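Local coordinates for protein CLPV1 (Pseudomonas aeruginosa, PDB 4UQW) that is the ATPase of a type VI secretion system, represented by its N domain, and probably disassembles the contracted TssB-TssC sheath, at residues A[41-46]-A[117-122]; A[28-31]-A[37-40]. All coordinates share one frame; numbering follows the deposited sequence.

From the N terminus, the chain runs through helix 17-33, turns, and enters the short strand 37-38. Interaction 2 closes this turn by setting segment 28-31 against segment 37-40. Helix 40-49 follows directly, and 70 residues, most of them helical, separate its segment 41-46 from segment 117-122 of helix 116-124, which meets it in interaction 1. The two loops therefore follow one another in series, neither enclosing nor crossing the other. Their centres lie about 13 Å apart, and His42 joins them, its ring packing against Cys30 and Phe29. Interaction 1 sits at the centre of the chain, whereas interaction 2 ties helix 17-33 to the two-stranded parallel sheet farther out.

Interaction 1. Residues A[41-46]-A[117-122]; sequences VHWFHQ and GYLVIG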
loop_
_atom_site.group_PDB
_atom_site.type_symbol
_atom_site.label_atom_id
_atom_site.label_comp_id
_atom_site.label_asym_id
_atom_site.label_seq_id
_atom_site.Cartn_x
_atom_site.Cartn_y
_atom_site.Cartn_z
ATOM N N VAL A 41 -5.666 4.327 1.236
ATOM C CA VAL A 41 -6.698 3.551 1.930
ATOM C C VAL A 41 -7.452 2.618 0.928
ATOM O O VAL A 41 -7.758 1.464 1.267
ATOM C CB VAL A 41 -7.665 4.482 2.682
ATOM C CG1 VAL A 41 -8.479 5.362 1.719
ATOM C CG2 VAL A 41 -8.629 3.642 3.543
ATOM N N HIS A 42 -7.690 3.080 -0.317
ATOM C CA HIS A 42 -8.331 2.195 -1.300
ATOM C C HIS A 42 -7.454 0.991 -1.590
ATOM O O HIS A 42 -7.937 -0.133 -1.734
ATOM C CB HIS A 42 -8.585 2.920 -2.643
ATOM C CG HIS A 42 -9.561 4.050 -2.575
ATOM N ND1 HIS A 42 -9.132 5.349 -2.670
ATOM C CD2 HIS A 42 -10.912 4.085 -2.469
ATOM C CE1 HIS A 42 -10.184 6.161 -2.645
ATOM N NE2 HIS A 42 -11.268 5.417 -2.518
ATOM N N TRP A 43 -6.147 1.237 -1.759
ATOM C CA TRP A 43 -5.209 0.193 -2.192
ATOM C C TRP A 43 -5.100 -0.854 -1.079
ATOM O O TRP A 43 -5.187 -2.068 -1.320
ATOM C CB TRP A 43 -3.848 0.826 -2.442
ATOM C CG TRP A 43 -2.907 -0.052 -3.226
ATOM C CD1 TRP A 43 -3.197 -1.237 -3.822
ATOM C CD2 TRP A 43 -1.564 0.281 -3.516
ATOM N NE1 TRP A 43 -2.052 -1.690 -4.504
ATOM C CE2 TRP A 43 -1.065 -0.733 -4.359
ATOM C CE3 TRP A 43 -0.762 1.414 -3.230
ATOM C CZ2 TRP A 43 0.265 -0.706 -4.845
ATOM C CZ3 TRP A 43 0.537 1.463 -3.708
ATOM C CH2 TRP A 43 1.029 0.391 -4.522
ATOM N N PHE A 44 -4.885 -0.373 0.159
ATOM C CA PHE A 44 -4.700 -1.301 1.280
ATOM C C PHE A 44 -6.016 -2.059 1.561
ATOM O O PHE A 44 -5.998 -3.275 1.850
ATOM C CB PHE A 44 -4.223 -0.544 2.534
ATOM C CG PHE A 44 -2.748 -0.385 2.566
ATOM C CD1 PHE A 44 -2.074 -0.078 1.415
ATOM C CD2 PHE A 44 -2.010 -0.562 3.747
ATOM C CE1 PHE A 44 -0.689 0.091 1.414
ATOM C CE2 PHE A 44 -0.606 -0.407 3.729
ATOM C CZ PHE A 44 0.022 -0.080 2.581
ATOM N N HIS A 45 -7.166 -1.361 1.478
ATOM C CA HIS A 45 -8.432 -2.059 1.649
ATOM C C HIS A 45 -8.561 -3.209 0.583
ATOM O O HIS A 45 -8.944 -4.343 0.915
ATOM C CB HIS A 45 -9.581 -1.049 1.571
ATOM C CG HIS A 45 -10.910 -1.705 1.495
ATOM N ND1 HIS A 45 -11.611 -2.138 2.600
ATOM C CD2 HIS A 45 -11.638 -2.066 0.411
ATOM C CE1 HIS A 45 -12.753 -2.682 2.201
ATOM N NE2 HIS A 45 -12.788 -2.658 0.881
ATOM N N GLN A 46 -8.199 -2.915 -0.659
ATOM C CA GLN A 46 -8.327 -3.931 -1.703
ATOM C C GLN A 46 -7.353 -5.072 -1.503
ATOM O O GLN A 46 -7.707 -6.264 -1.741
ATOM C CB GLN A 46 -8.138 -3.309 -3.107
ATOM C CG GLN A 46 -9.385 -2.536 -3.539
ATOM C CD GLN A 46 -10.627 -3.352 -3.673
ATOM O OE1 GLN A 46 -10.645 -4.491 -4.195
ATOM N NE2 GLN A 46 -11.669 -2.810 -3.134
ATOM N N GLY A 117 4.917 -6.059 0.975
ATOM C CA GLY A 117 5.671 -5.868 2.195
ATOM C C GLY A 117 6.751 -4.824 1.967
ATOM O O GLY A 117 7.123 -4.112 2.911
ATOM N N TYR A 118 7.254 -4.699 0.725
ATOM C CA TYR A 118 8.216 -3.611 0.469
ATOM C C TYR A 118 7.511 -2.258 0.439
ATOM O O TYR A 118 8.126 -1.246 0.798
ATOM C CB TYR A 118 8.941 -3.812 -0.872
ATOM C CG TYR A 118 9.704 -5.107 -0.980
ATOM C CD1 TYR A 118 10.049 -5.852 0.117
ATOM C CD2 TYR A 118 10.056 -5.572 -2.245
ATOM C CE1 TYR A 118 10.779 -7.051 -0.010
ATOM C CE2 TYR A 118 10.784 -6.766 -2.403
ATOM C CZ TYR A 118 11.108 -7.498 -1.291
ATOM O OH TYR A 118 11.759 -8.716 -1.425
ATOM N N LEU A 119 6.248 -2.210 -0.004
ATOM C CA LEU A 119 5.491 -0.971 0.110
ATOM C C LEU A 119 5.347 -0.553 1.574
ATOM O O LEU A 119 5.520 0.620 1.903
ATOM C CB LEU A 119 4.070 -1.078 -0.468
ATOM C CG LEU A 119 3.992 -1.460 -1.933
ATOM C CD1 LEU A 119 2.522 -1.807 -2.275
ATOM C CD2 LEU A 119 4.426 -0.276 -2.825
ATOM N N VAL A 120 5.086 -1.513 2.459
ATOM C CA VAL A 120 4.979 -1.160 3.874
ATOM C C VAL A 120 6.303 -0.610 4.404
ATOM O O VAL A 120 6.304 0.415 5.088
ATOM C CB VAL A 120 4.548 -2.412 4.676
ATOM C CG1 VAL A 120 4.553 -2.122 6.184
ATOM C CG2 VAL A 120 3.117 -2.785 4.274
ATOM N N ILE A 121 7.444 -1.250 4.089
ATOM C CA ILE A 121 8.715 -0.765 4.567
ATOM C C ILE A 121 8.985 0.627 4.014
ATOM O O ILE A 121 9.394 1.531 4.769
ATOM C CB ILE A 121 9.851 -1.716 4.146
ATOM C CG1 ILE A 121 9.736 -3.005 4.975
ATOM C CG2 ILE A 121 11.239 -1.057 4.342
ATOM C CD1 ILE A 121 10.592 -4.161 4.389
ATOM N N GLY A 122 8.746 0.843 2.724
ATOM C CA GLY A 122 9.049 2.151 2.146
ATOM C C GLY A 122 8.194 3.253 2.804
ATOM O O GLY A 122 8.660 4.386 3.046
#
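Trp43 of helix 40-49 reaches across to Leu119 of helix 116-124 and makes the closer of the two contacts between segments 41-46 and 117-122. Its CB already points at the partner segment, and CG stands anti to the backbone N (chi1 -165°), which carries the indole toward helix 116-124. On the five-membered ring NE1 is hydrogen-bonded to the carbonyl oxygen of Ala19, so the one polar atom of the side chain is satisfied within the core. Farther along, the benzo ring arrives at the leucine: CZ2 lies 3.6 Å from Leu119 CD1, and CH2, at the tip, comes to 3.5 Å from the same methyl. CH2 also has the other branch, Leu119 CD2, at 3.9 Å. CD1 meets the ring obliquely, and the two side chains cross at about a right angle. Ile23, Val94 and Val98 also touch the Trp43 side chain, while Val114 adjoins the leucine.

One residue along, Phe44 makes a looser contact. Its CB is not directed at segment 117-122, but the length of the ring brings CZ to 4.4 Å from Val120 CG2, again obliquely. The backbones stay well apart, with Phe44 CA and Val120 CA at 10.0 Å; long aromatic side chains on one helix suit this gap, met by branched aliphatic ones on the other.

All four residues are buried and all their mutual contacts are apolar. The two helices are thus held here by dispersion and the exclusion of water, and the indole N-H, bonded to Ala19 O, adds the one directional tie, toward helix 17-33.

Interaction 2. Residues A[28-31]-A[37-40]; sequences VFCK and YVEL
Cys30, near the end of helix 17-33, faces the start of the short strand 37-38 and touches both Tyr37 and Val38. The backbones are close, with Cys30 CA 5.8 Å from Val38 CA, a spacing that suits a side chain of only two heavy atoms.

The weakly polar contacts belong to the sulfur. With SG anti to the backbone N (chi1 179°), the thiol extends from the helix to the peptide unit joining Tyr37 and Val38. SG lies 3.4 Å from Tyr37 O and 3.7 Å from Val38 N, an approach better described as van der Waals contact with a polar group than as a bond. Tyr37 takes part through this peptide, for its CB points away from segment 28-31 and the residue is exposed.

The apolar contact is made by Val38. Its CG2 branch rests 3.9 Å from Cys30 CB, alongside the thiol, and the same side chain also touches Ala26 and Thr27 of the helix. A beta-branched residue fits well here, since it favours the extended backbone and presents a methyl to the helix. On strand 89-90 it meets Leu90, one of the residues lining the benzamidine pocket.

Backbone bonds fix the strand itself: Val38 pairs with Asp89 and Ser91. Immediately after it, Glu39 occupies the N-cap of helix 40-49, and its N-H is bound by His42 ND1 from the first turn.

A helix here packs back on the strand that follows it. That strand forms half of a small parallel sheet, with helices 40-49, 54-61 and 66-79 on the path to its partner, within a mainly helical Clp amino-terminal domain.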
loop_
_atom_site.group_PDB
_atom_site.type_symbol
_atom_site.label_atom_id
_atom_site.label_comp_id
_atom_site.label_asym_id
_atom_site.label_seq_id
_atom_site.Cartn_x
_atom_site.Cartn_y
_atom_site.Cartn_z
ATOM N N VAL A 28 -11.152 0.889 -9.588
ATOM C CA VAL A 28 -12.559 0.585 -9.898
ATOM C C VAL A 28 -13.435 0.964 -8.687
ATOM O O VAL A 28 -14.522 1.581 -8.824
ATOM C CB VAL A 28 -12.732 -0.885 -10.234
ATOM C CG1 VAL A 28 -14.264 -1.289 -10.263
ATOM C CG2 VAL A 28 -11.982 -1.199 -11.556
ATOM N N PHE A 29 -12.962 0.628 -7.489
ATOM C CA PHE A 29 -13.727 0.935 -6.257
ATOM C C PHE A 29 -13.849 2.426 -6.031
ATOM O O PHE A 29 -14.933 2.931 -5.696
ATOM C CB PHE A 29 -13.023 0.263 -5.065
ATOM C CG PHE A 29 -13.705 0.447 -3.732
ATOM C CD1 PHE A 29 -13.446 1.558 -2.956
ATOM C CD2 PHE A 29 -14.553 -0.523 -3.242
ATOM C CE1 PHE A 29 -14.049 1.721 -1.718
ATOM C CE2 PHE A 29 -15.146 -0.383 -1.997
ATOM C CZ PHE A 29 -14.893 0.744 -1.241
ATOM N N CYS A 30 -12.721 3.128 -6.159
ATOM C CA CYS A 30 -12.685 4.578 -6.009
ATOM C C CYS A 30 -13.710 5.251 -6.925
ATOM O O CYS A 30 -14.453 6.154 -6.521
ATOM C CB CYS A 30 -11.247 5.032 -6.328
ATOM S SG CYS A 30 -11.093 6.833 -6.197
ATOM N N LYS A 31 -13.741 4.799 -8.166
ATOM C CA LYS A 31 -14.667 5.369 -9.152
ATOM C C LYS A 31 -16.111 5.058 -8.823
ATOM O O LYS A 31 -16.981 5.945 -8.990
ATOM C CB LYS A 31 -14.353 4.862 -10.542
ATOM C CG LYS A 31 -13.104 5.493 -11.116
ATOM C CD LYS A 31 -12.902 5.125 -12.571
ATOM C CE LYS A 31 -13.830 5.976 -13.520
ATOM N NZ LYS A 31 -13.483 7.447 -13.487
ATOM N N TYR A 37 -9.643 10.706 -5.729
ATOM C CA TYR A 37 -8.277 10.147 -5.885
ATOM C C TYR A 37 -8.236 8.755 -5.369
ATOM O O TYR A 37 -8.800 8.452 -4.307
ATOM C CB TYR A 37 -7.181 11.010 -5.120
ATOM C CG TYR A 37 -7.126 12.402 -5.715
ATOM C CD1 TYR A 37 -6.437 12.627 -6.909
ATOM C CD2 TYR A 37 -7.852 13.453 -5.143
ATOM C CE1 TYR A 37 -6.452 13.876 -7.517
ATOM C CE2 TYR A 37 -7.889 14.697 -5.738
ATOM C CZ TYR A 37 -7.180 14.901 -6.913
ATOM O OH TYR A 37 -7.218 16.136 -7.513
ATOM N N VAL A 38 -7.544 7.879 -6.115
ATOM C CA VAL A 38 -7.209 6.554 -5.626
ATOM C C VAL A 38 -6.094 6.700 -4.564
ATOM O O VAL A 38 -5.009 7.189 -4.855
ATOM C CB VAL A 38 -6.735 5.653 -6.748
ATOM C CG1 VAL A 38 -6.590 4.238 -6.226
ATOM C CG2 VAL A 38 -7.770 5.688 -7.888
ATOM N N GLU A 39 -6.443 6.370 -3.320
ATOM C CA GLU A 39 -5.565 6.633 -2.178
ATOM C C GLU A 39 -4.992 5.382 -1.607
ATOM O O GLU A 39 -5.387 4.263 -1.956
ATOM C CB GLU A 39 -6.352 7.319 -1.066
ATOM C CG GLU A 39 -6.795 8.743 -1.447
ATOM C CD GLU A 39 -7.364 9.477 -0.266
ATOM O OE1 GLU A 39 -7.177 9.026 0.896
ATOM O OE2 GLU A 39 -8.014 10.511 -0.517
ATOM N N LEU A 40 -4.026 5.595 -0.702
ATOM C CA LEU A 40 -3.505 4.460 0.018
ATOM C C LEU A 40 -4.632 3.639 0.701
ATOM O O LEU A 40 -4.576 2.398 0.729
ATOM C CB LEU A 40 -2.508 4.897 1.073
ATOM C CG LEU A 40 -1.181 5.468 0.599
ATOM C CD1 LEU A 40 -0.376 5.997 1.832
ATOM C CD2 LEU A 40 -0.374 4.432 -0.131
#